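Local structure of carboxyvinyl-carboxyphosphonate phosphorylmutase (Bacillus anthracis, 4IQD) at residues A[228-231]-A[232-236]. The protein is an enzyme of the phosphoenolpyruvate phosphomutase family, built on a TIM-barrel fold. Sequence-based numbering, arbitrary orientation.
Sequences SAEE and FANMG
Phe-232 N donates to Ser-228 O at 3.0 Å, an almost straight bond (172°) that begins the run of i to i+4 bonds in this short helix. The Phe-232 ring stays close to the same carbonyl: with CG anti to its own carbonyl carbon (chi1 -73°), the ring swings back along the helix until CD1 lies 3.0 Å from Ser-228 O, while Ala-229 CA meets the ring edge. An aromatic suits this buried side, where Met-218 also packs on it.

Ser-228 is the N-cap. Its short hydroxyl folds back over the first turn, and OG accepts from Glu-231 N at 3.1 Å. Glu-231, long enough to reach back, sets OE2 by Ser-228 N, too close for the length to be trusted; the two residues form a capping box. Glu-231 touches a bound pyruvic acid as well.

Asn-234 CG sits between backbone N and carbonyl carbon (chi1 55°), folding the amide over the helix; ND2 is 3.2 Å from Glu-230 O, too poorly angled to bond. Met-235 N makes only a weak bond to Glu-231 O (3.2 Å). Met-235, present as selenomethionine, lays CG against that oxygen, then bends to pack on Phe-203 of helix 200-209. Gly-236 has positive phi, where a CB would jam against Met-235 O, and ends the helix in a Schellman motif. Capping box and Schellman motif thus delimit the helix of a beta-alpha-beta unit, between strands 215-217 and 239-242 of the TIM barrel.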
loop_
_atom_site.group_PDB
_atom_site.type_symbol
_atom_site.label_atom_id
_atom_site.label_comp_id
_atom_site.label_asym_id
_atom_site.label_seq_id
_atom_site.Cartn_x
_atom_site.Cartn_y
_atom_site.Cartn_z
ATOM N N SER A 228 14.974 3.060 23.937
ATOM C CA SER A 228 15.711 3.309 22.710
ATOM C C SER A 228 16.355 2.003 22.265
ATOM O O SER A 228 16.363 1.026 23.014
ATOM C CB SER A 228 16.767 4.399 22.917
ATOM O OG SER A 228 17.754 3.994 23.849
ATOM N N ALA A 229 16.881 1.982 21.046
ATOM C CA ALA A 229 17.562 0.796 20.539
ATOM C C ALA A 229 18.841 0.545 21.333
ATOM O O ALA A 229 19.209 -0.599 21.594
ATOM C CB ALA A 229 17.869 0.952 19.066
ATOM N N GLU A 230 19.510 1.630 21.713
ATOM C CA GLU A 230 20.704 1.557 22.547
ATOM C C GLU A 230 20.349 0.930 23.884
ATOM O O GLU A 230 21.102 0.119 24.421
ATOM C CB GLU A 230 21.291 2.957 22.758
ATOM C CG GLU A 230 22.437 3.026 23.760
ATOM C CD GLU A 230 23.764 2.573 23.177
ATOM O OE1 GLU A 230 23.856 2.431 21.938
ATOM O OE2 GLU A 230 24.715 2.363 23.962
ATOM N N GLU A 231 19.191 1.305 24.414
ATOM C CA GLU A 231 18.715 0.721 25.657
ATOM C C GLU A 231 18.506 -0.784 25.512
ATOM O O GLU A 231 19.095 -1.549 26.258
ATOM C CB GLU A 231 17.457 1.437 26.157
ATOM C CG GLU A 231 17.776 2.708 26.941
ATOM C CD GLU A 231 16.595 3.648 27.066
ATOM O OE1 GLU A 231 16.578 4.467 28.007
ATOM O OE2 GLU A 231 15.687 3.580 26.218
ATOM N N PHE A 232 17.714 -1.203 24.530
ATOM C CA PHE A 232 17.521 -2.629 24.256
ATOM C C PHE A 232 18.832 -3.386 24.097
ATOM O O PHE A 232 18.945 -4.539 24.509
ATOM C CB PHE A 232 16.702 -2.830 22.986
ATOM C CG PHE A 232 15.256 -2.494 23.139
ATOM C CD1 PHE A 232 14.710 -1.430 22.454
ATOM C CD2 PHE A 232 14.442 -3.247 23.966
ATOM C CE1 PHE A 232 13.388 -1.119 22.592
ATOM C CE2 PHE A 232 13.108 -2.941 24.105
ATOM C CZ PHE A 232 12.579 -1.874 23.416
ATOM N N ALA A 233 19.816 -2.729 23.492
ATOM C CA ALA A 233 21.089 -3.367 23.180
ATOM C C ALA A 233 21.850 -3.811 24.424
ATOM O O ALA A 233 22.298 -4.949 24.499
ATOM C CB ALA A 233 21.951 -2.450 22.330
ATOM N N ASN A 234 22.001 -2.923 25.400
ATOM C CA ASN A 234 22.734 -3.298 26.605
ATOM C C ASN A 234 21.878 -4.136 27.539
ATOM O O ASN A 234 22.359 -4.675 28.535
ATOM C CB ASN A 234 23.312 -2.072 27.319
ATOM C CG ASN A 234 22.262 -1.035 27.652
ATOM O OD1 ASN A 234 21.230 -1.342 28.243
ATOM N ND2 ASN A 234 22.525 0.208 27.267
HETATM N N MSE A 235 20.603 -4.252 27.199
HETATM C CA MSE A 235 19.673 -5.017 28.005
HETATM C C MSE A 235 19.542 -6.445 27.489
HETATM O O MSE A 235 18.812 -7.255 28.057
HETATM C CB MSE A 235 18.317 -4.321 28.045
HETATM C CG MSE A 235 18.341 -2.960 28.728
HETATM SE SE MSE A 235 16.551 -2.550 29.326
HETATM C CE MSE A 235 16.322 -4.339 29.963
ATOM N N GLY A 236 20.250 -6.743 26.405
ATOM C CA GLY A 236 20.368 -8.109 25.927
ATOM C C GLY A 236 19.704 -8.414 24.598
ATOM O O GLY A 236 19.435 -9.576 24.294
#